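PDB 3S9V: abietadiene synthase, chloroplastic from Abies grandis, which is a largely alpha-helical chloroplast protein of the terpene synthase family, with an N-terminal and a metal-binding family domain. Local coordinates for residues 127-130 with 131-135; 309-312 with 313-317; 501-504 with 505-508. One frame throughout, in Å; residues are numbered along the deposited sequence.

Overall arrangement
The chain is mostly helical and elongated, and its three local contacts follow one another in series without nesting or crossing. Contact 1 comes first, within helix 122-136, where it joins successive turns and closes no loop. Contact 2 folds back the loop that leads from helix 290-301 to helix 320-332, in the N-terminal terpene synthase region. Contact 3 starts helix 504-514, after the loop from helix 461-491, in the metal-binding region. The centres of contacts 1 and 2 are about 37 Å apart, those of contacts 2 and 3 about 51 Å; contact 3 lies across the chain's centre from both others. This spread is consistent with the three-domain (alpha-beta-gamma) architecture of large plant terpene synthases.

Contact 1. Residues 127-130 with 131-135; sequences KGIE and FFRTQ
Arg-133 meets Ile-129, one turn earlier in helix 122-136, because its CG stands anti to the backbone N (chi1 169°) and the chain then bends at chi3 (51°). The guanidinium is thereby brought back across the side chain of Ile-129 at a slant, to its CG2, which lies 3.7 Å from NH1 of Arg-133 and nearly as close to NH2. The carbonyl oxygen of Ile-129 sits over one face of the same guanidinium while it accepts the Arg-133 backbone N-H. Arg-133 also forms a long, weak ion pair with Asp-168, and its NH2 remains 5.2 Å from Glu-130 OE2, too far for a salt bridge.

Beneath these side chains runs the regular helical ladder, each N-H bonded to the carbonyl four residues earlier. Phe-132 N binds Gly-128 O at 2.8 Å, nearly straight, and Phe-131 N reaches Lys-127 O. Phe-131 touches helix 101-117 and Phe-132 helix 151-164, while Arg-133 stays partly exposed. Glu-130 O takes Thr-134 N at 2.9 Å, and Thr-134 OG1 lies 3.0 Å from the same Glu-130 oxygen.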
loop_
_atom_site.group_PDB
_atom_site.type_symbol
_atom_site.label_atom_id
_atom_site.label_comp_id
_atom_site.label_asym_id
_atom_site.label_seq_id
_atom_site.Cartn_x
_atom_site.Cartn_y
_atom_site.Cartn_z
ATOM N N LYS A 127 6.761 -15.999 42.963
ATOM C CA LYS A 127 7.705 -15.774 41.869
ATOM C C LYS A 127 7.329 -14.502 41.098
ATOM O O LYS A 127 8.200 -13.779 40.607
ATOM C CB LYS A 127 7.713 -16.957 40.897
ATOM C CG LYS A 127 8.429 -18.183 41.402
ATOM C CD LYS A 127 8.339 -19.306 40.385
ATOM C CE LYS A 127 9.051 -20.551 40.885
ATOM N NZ LYS A 127 8.999 -21.653 39.884
ATOM N N GLY A 128 6.027 -14.248 40.988
ATOM C CA GLY A 128 5.557 -13.069 40.286
ATOM C C GLY A 128 5.941 -11.820 41.049
ATOM O O GLY A 128 6.387 -10.835 40.462
ATOM N N ILE A 129 5.776 -11.868 42.367
ATOM C CA ILE A 129 6.118 -10.737 43.220
ATOM C C ILE A 129 7.588 -10.384 43.053
ATOM O O ILE A 129 7.941 -9.210 42.901
ATOM C CB ILE A 129 5.831 -11.042 44.712
ATOM C CG1 ILE A 129 4.326 -10.969 44.971
ATOM C CG2 ILE A 129 6.555 -10.043 45.610
ATOM C CD1 ILE A 129 3.942 -11.199 46.416
ATOM N N GLU A 130 8.437 -11.407 43.062
ATOM C CA GLU A 130 9.872 -11.204 42.914
ATOM C C GLU A 130 10.197 -10.602 41.561
ATOM O O GLU A 130 11.011 -9.682 41.470
ATOM C CB GLU A 130 10.610 -12.528 43.100
ATOM C CG GLU A 130 10.192 -13.245 44.377
ATOM C CD GLU A 130 10.983 -14.509 44.648
ATOM O OE1 GLU A 130 11.389 -15.187 43.679
ATOM O OE2 GLU A 130 11.181 -14.834 45.838
ATOM N N PHE A 131 9.569 -11.108 40.502
ATOM C CA PHE A 131 9.830 -10.548 39.182
ATOM C C PHE A 131 9.404 -9.091 39.160
ATOM O O PHE A 131 10.156 -8.224 38.730
ATOM C CB PHE A 131 9.059 -11.270 38.081
ATOM C CG PHE A 131 9.128 -10.554 36.761
ATOM C CD1 PHE A 131 10.232 -10.712 35.930
ATOM C CD2 PHE A 131 8.136 -9.651 36.389
ATOM C CE1 PHE A 131 10.348 -9.980 34.757
ATOM C CE2 PHE A 131 8.246 -8.916 35.218
ATOM C CZ PHE A 131 9.352 -9.078 34.400
ATOM N N PHE A 132 8.187 -8.830 39.622
ATOM C CA PHE A 132 7.664 -7.471 39.637
ATOM C C PHE A 132 8.597 -6.524 40.380
ATOM O O PHE A 132 8.824 -5.401 39.937
ATOM C CB PHE A 132 6.269 -7.446 40.269
ATOM C CG PHE A 132 5.678 -6.062 40.387
ATOM C CD1 PHE A 132 6.080 -5.199 41.401
ATOM C CD2 PHE A 132 4.726 -5.621 39.479
ATOM C CE1 PHE A 132 5.540 -3.921 41.506
ATOM C CE2 PHE A 132 4.184 -4.346 39.574
ATOM C CZ PHE A 132 4.589 -3.496 40.587
ATOM N N ARG A 133 9.134 -6.977 41.509
ATOM C CA ARG A 133 10.042 -6.152 42.300
ATOM C C ARG A 133 11.364 -5.899 41.570
ATOM O O ARG A 133 11.878 -4.780 41.575
ATOM C CB ARG A 133 10.312 -6.804 43.666
ATOM C CG ARG A 133 11.443 -6.148 44.453
ATOM C CD ARG A 133 11.377 -6.493 45.937
ATOM N NE ARG A 133 11.256 -7.926 46.160
ATOM C CZ ARG A 133 10.183 -8.515 46.672
ATOM N NH1 ARG A 133 9.123 -7.792 47.026
ATOM N NH2 ARG A 133 10.168 -9.832 46.826
ATOM N N THR A 134 11.911 -6.926 40.932
ATOM C CA THR A 134 13.167 -6.746 40.220
ATOM C C THR A 134 12.969 -5.858 38.999
ATOM O O THR A 134 13.775 -4.972 38.721
ATOM C CB THR A 134 13.756 -8.084 39.760
ATOM O OG1 THR A 134 13.870 -8.968 40.881
ATOM C CG2 THR A 134 15.134 -7.865 39.151
ATOM N N GLN A 135 11.886 -6.095 38.273
ATOM C CA GLN A 135 11.590 -5.316 37.079
ATOM C C GLN A 135 11.160 -3.885 37.416
ATOM O O GLN A 135 11.450 -2.953 36.666
ATOM C CB GLN A 135 10.495 -6.006 36.265
ATOM C CG GLN A 135 10.180 -5.293 34.967
ATOM C CD GLN A 135 11.385 -5.220 34.058
ATOM O OE1 GLN A 135 11.876 -6.246 33.579
ATOM N NE2 GLN A 135 11.881 -4.006 33.824
#

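Contact 2. Residues 309-312 with 313-317; sequences IGWA and RENPV
The loop between helices 290-301 and 320-332 makes a beta turn at 312-315 just before the DxDD sequence motif of class II terpene cyclases, which begins at Asp-319. Here Asn-315 doubles back onto Trp-311 and Gly-310. At the turn, Glu-314 has left-handed backbone angles, and Ala-312 O comes within 3.0 Å of Asn-315 N. ND2 of Asn-315 sits over one face of the indole, 3.4 Å above its plane and offset toward the rim, and 3.5 Å from CZ2 of Trp-311. The ring and amide planes are inclined by 62°, so this is no flat stack. CB of Asn-315 rests 3.8 Å from CA of Gly-310, an approach possible because the glycine has no side chain. CB of Ala-312 fits beside the amide, 3.7 Å from Asn-315 OD1.

Outside the turn, Trp-311 NE1 is hydrogen-bonded to Ser-230 OG, Arg-313 is salt-bridged to Asp-225, and the backbone of Ile-309 pairs with Asp-319. Asn-315 ND2 gives a hydrogen bond of 2.7 Å to Val-317 O, which lies in the amide plane. That bond uses the N-H trans to OD1 and fixes the rotation of the amide; the second N-H is thereby directed at the electron-rich indole face near CZ2, probably with a mild electrostatic attraction.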
loop_
_atom_site.group_PDB
_atom_site.type_symbol
_atom_site.label_atom_id
_atom_site.label_comp_id
_atom_site.label_asym_id
_atom_site.label_seq_id
_atom_site.Cartn_x
_atom_site.Cartn_y
_atom_site.Cartn_z
ATOM N N ILE A 309 -15.023 2.003 8.979
ATOM C CA ILE A 309 -15.063 0.755 9.712
ATOM C C ILE A 309 -14.015 0.719 10.794
ATOM O O ILE A 309 -13.131 1.570 10.849
ATOM C CB ILE A 309 -14.845 -0.446 8.771
ATOM C CG1 ILE A 309 -13.503 -0.311 8.045
ATOM C CG2 ILE A 309 -15.970 -0.501 7.748
ATOM C CD1 ILE A 309 -13.121 -1.533 7.182
ATOM N N GLY A 310 -14.139 -0.268 11.667
ATOM C CA GLY A 310 -13.181 -0.435 12.739
ATOM C C GLY A 310 -12.388 -1.674 12.395
ATOM O O GLY A 310 -12.308 -2.048 11.231
ATOM N N TRP A 311 -11.830 -2.327 13.403
ATOM C CA TRP A 311 -11.039 -3.521 13.184
ATOM C C TRP A 311 -11.905 -4.771 13.214
ATOM O O TRP A 311 -11.509 -5.824 12.712
ATOM C CB TRP A 311 -9.938 -3.602 14.245
ATOM C CG TRP A 311 -10.432 -3.364 15.636
ATOM C CD1 TRP A 311 -10.876 -4.299 16.522
ATOM C CD2 TRP A 311 -10.542 -2.098 16.298
ATOM N NE1 TRP A 311 -11.250 -3.698 17.701
ATOM C CE2 TRP A 311 -11.057 -2.347 17.590
ATOM C CE3 TRP A 311 -10.255 -0.776 15.925
ATOM C CZ2 TRP A 311 -11.292 -1.318 18.518
ATOM C CZ3 TRP A 311 -10.486 0.248 16.847
ATOM C CH2 TRP A 311 -11.001 -0.031 18.129
ATOM N N ALA A 312 -13.093 -4.640 13.800
ATOM C CA ALA A 312 -14.031 -5.752 13.911
ATOM C C ALA A 312 -15.369 -5.387 13.302
ATOM O O ALA A 312 -15.766 -4.221 13.322
ATOM C CB ALA A 312 -14.233 -6.128 15.369
ATOM N N ARG A 313 -16.054 -6.396 12.765
ATOM C CA ARG A 313 -17.369 -6.214 12.165
ATOM C C ARG A 313 -18.242 -5.447 13.152
ATOM O O ARG A 313 -18.214 -5.712 14.348
ATOM C CB ARG A 313 -17.991 -7.583 11.857
ATOM C CG ARG A 313 -17.960 -8.561 13.040
ATOM C CD ARG A 313 -19.228 -8.483 13.893
ATOM N NE ARG A 313 -19.140 -9.273 15.124
ATOM C CZ ARG A 313 -18.528 -8.871 16.236
ATOM N NH1 ARG A 313 -17.945 -7.680 16.295
ATOM N NH2 ARG A 313 -18.498 -9.661 17.299
ATOM N N GLU A 314 -19.004 -4.486 12.646
ATOM C CA GLU A 314 -19.895 -3.680 13.477
ATOM C C GLU A 314 -19.193 -3.157 14.726
ATOM O O GLU A 314 -19.714 -3.279 15.829
ATOM C CB GLU A 314 -21.134 -4.488 13.894
ATOM C CG GLU A 314 -21.327 -5.840 13.187
ATOM C CD GLU A 314 -21.635 -5.726 11.699
ATOM O OE1 GLU A 314 -20.768 -5.264 10.927
ATOM O OE2 GLU A 314 -22.757 -6.107 11.303
ATOM N N ASN A 315 -18.007 -2.585 14.552
ATOM C CA ASN A 315 -17.254 -2.041 15.678
ATOM C C ASN A 315 -17.980 -0.804 16.224
ATOM O O ASN A 315 -18.601 -0.055 15.474
ATOM C CB ASN A 315 -15.840 -1.657 15.228
ATOM C CG ASN A 315 -14.828 -1.727 16.359
ATOM O OD1 ASN A 315 -14.607 -2.792 16.932
ATOM N ND2 ASN A 315 -14.207 -0.592 16.683
ATOM N N PRO A 316 -17.922 -0.584 17.543
ATOM C CA PRO A 316 -18.584 0.575 18.159
ATOM C C PRO A 316 -18.104 1.895 17.548
ATOM O O PRO A 316 -18.875 2.838 17.398
ATOM C CB PRO A 316 -18.184 0.467 19.626
ATOM C CG PRO A 316 -17.926 -0.992 19.810
ATOM C CD PRO A 316 -17.217 -1.389 18.550
ATOM N N VAL A 317 -16.819 1.957 17.210
ATOM C CA VAL A 317 -16.238 3.154 16.621
ATOM C C VAL A 317 -15.288 2.785 15.487
ATOM O O VAL A 317 -14.516 1.830 15.591
ATOM C CB VAL A 317 -15.446 3.993 17.667
ATOM C CG1 VAL A 317 -16.307 4.252 18.886
ATOM C CG2 VAL A 317 -14.162 3.282 18.067
#

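Contact 3. Residues 501-504 with 505-508; sequences RERV and TEIY
Val-504 O accepts the backbone N-H of Tyr-508 at 2.7 Å, in the first turn of helix 504-514. Arg-503 occupies the N-cap position, and its carbonyl oxygen receives Ile-507 N at 3.0 Å. CG1 of Ile-507 lies 3.3 Å from Arg-503 O. Just ahead of the helix, Glu-502 OE1 takes a weak hydrogen bond from Val-504 N, one of the N-H groups that the helix start leaves without an i-4 acceptor.

The charged side chains gather on one flank. Glu-506, three residues beyond the N-cap, runs extended with CG anti to its backbone N (chi1 -175°), which carries its carboxylate back to both arginines of the preceding loop. OE1 of Glu-506 forms a salt bridge with Arg-501 NH2 at 3.5 Å; the guanidinium and carboxylate planes stand 80° apart, so the groups meet crosswise and not as a flat two-pronged pair. Arg-501 is poorly ordered, and this link is probably loose. Arg-503 NH1 lies 4.2 Å from Glu-506 OE2, beyond a salt bridge. A carboxylate here should be stabilised both by these charges and by the positive end of the helix dipole.

Neighbouring helices cover the segment: Val-504 packs on Leu-485 of helix 461-491, Thr-505 OG1 is hydrogen-bonded to Arg-486 NH2, and Tyr-508 OH to Glu-481 OE2. Ile-507 and Arg-503 meet helix 521-541, whose C-terminal end carries the start of the aspartate-rich DDxxD motif of the family. The two arginines pack against each other as well, CD of Arg-503 lying 3.3 Å above the guanidinium plane of Arg-501 and CD of Arg-501 3.4 Å above that of Arg-503.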
loop_
_atom_site.group_PDB
_atom_site.type_symbol
_atom_site.label_atom_id
_atom_site.label_comp_id
_atom_site.label_asym_id
_atom_site.label_seq_id
_atom_site.Cartn_x
_atom_site.Cartn_y
_atom_site.Cartn_z
ATOM N N ARG A 501 20.758 6.843 -29.734
ATOM C CA ARG A 501 21.560 6.118 -28.754
ATOM C C ARG A 501 20.893 4.818 -28.306
ATOM O O ARG A 501 19.754 4.823 -27.835
ATOM C CB ARG A 501 21.815 7.003 -27.532
ATOM C CG ARG A 501 20.575 7.723 -27.033
ATOM C CD ARG A 501 20.636 7.951 -25.536
ATOM N NE ARG A 501 20.712 6.683 -24.817
ATOM C CZ ARG A 501 20.587 6.556 -23.499
ATOM N NH1 ARG A 501 20.379 7.626 -22.744
ATOM N NH2 ARG A 501 20.669 5.356 -22.938
ATOM N N GLU A 502 21.615 3.710 -28.462
ATOM C CA GLU A 502 21.128 2.389 -28.079
ATOM C C GLU A 502 20.779 2.372 -26.588
ATOM O O GLU A 502 21.489 2.972 -25.777
ATOM C CB GLU A 502 22.203 1.340 -28.387
ATOM C CG GLU A 502 21.834 -0.091 -28.028
ATOM C CD GLU A 502 22.032 -0.417 -26.559
ATOM O OE1 GLU A 502 21.634 -1.528 -26.146
ATOM O OE2 GLU A 502 22.590 0.424 -25.819
ATOM N N ARG A 503 19.690 1.689 -26.232
ATOM C CA ARG A 503 19.255 1.609 -24.837
ATOM C C ARG A 503 18.176 0.554 -24.587
ATOM O O ARG A 503 17.151 0.828 -23.955
ATOM C CB ARG A 503 18.758 2.980 -24.376
ATOM C CG ARG A 503 17.884 3.692 -25.391
ATOM C CD ARG A 503 17.587 5.113 -24.941
ATOM N NE ARG A 503 17.129 5.951 -26.045
ATOM C CZ ARG A 503 17.006 7.273 -25.977
ATOM N NH1 ARG A 503 17.304 7.913 -24.854
ATOM N NH2 ARG A 503 16.598 7.956 -27.037
ATOM N N VAL A 504 18.425 -0.659 -25.071
ATOM C CA VAL A 504 17.486 -1.766 -24.918
ATOM C C VAL A 504 17.172 -2.075 -23.454
ATOM O O VAL A 504 16.025 -2.335 -23.108
ATOM C CB VAL A 504 18.030 -3.054 -25.587
ATOM C CG1 VAL A 504 17.083 -4.219 -25.332
ATOM C CG2 VAL A 504 18.193 -2.829 -27.080
ATOM N N THR A 505 18.197 -2.049 -22.608
ATOM C CA THR A 505 18.037 -2.332 -21.182
ATOM C C THR A 505 17.089 -1.345 -20.525
ATOM O O THR A 505 16.144 -1.726 -19.838
ATOM C CB THR A 505 19.383 -2.249 -20.439
ATOM O OG1 THR A 505 20.305 -3.189 -21.004
ATOM C CG2 THR A 505 19.193 -2.549 -18.965
ATOM N N GLU A 506 17.373 -0.068 -20.731
ATOM C CA GLU A 506 16.575 1.016 -20.182
ATOM C C GLU A 506 15.121 0.879 -20.636
ATOM O O GLU A 506 14.195 1.098 -19.858
ATOM C CB GLU A 506 17.177 2.338 -20.656
ATOM C CG GLU A 506 16.567 3.606 -20.115
ATOM C CD GLU A 506 17.375 4.822 -20.546
ATOM O OE1 GLU A 506 18.556 4.914 -20.145
ATOM O OE2 GLU A 506 16.841 5.673 -21.292
ATOM N N ILE A 507 14.932 0.493 -21.893
ATOM C CA ILE A 507 13.598 0.324 -22.459
ATOM C C ILE A 507 12.912 -0.962 -22.001
ATOM O O ILE A 507 11.693 -0.988 -21.807
ATOM C CB ILE A 507 13.649 0.337 -24.000
ATOM C CG1 ILE A 507 13.985 1.746 -24.489
ATOM C CG2 ILE A 507 12.320 -0.129 -24.580
ATOM C CD1 ILE A 507 14.048 1.867 -25.999
ATOM N N TYR A 508 13.686 -2.027 -21.829
ATOM C CA TYR A 508 13.127 -3.303 -21.398
ATOM C C TYR A 508 12.673 -3.222 -19.942
ATOM O O TYR A 508 11.776 -3.950 -19.513
ATOM C CB TYR A 508 14.156 -4.423 -21.551
ATOM C CG TYR A 508 13.651 -5.742 -21.025
ATOM C CD1 TYR A 508 12.604 -6.407 -21.657
ATOM C CD2 TYR A 508 14.172 -6.294 -19.854
ATOM C CE1 TYR A 508 12.080 -7.585 -21.139
ATOM C CE2 TYR A 508 13.654 -7.469 -19.322
ATOM C CZ TYR A 508 12.605 -8.107 -19.969
ATOM O OH TYR A 508 12.060 -9.250 -19.433
#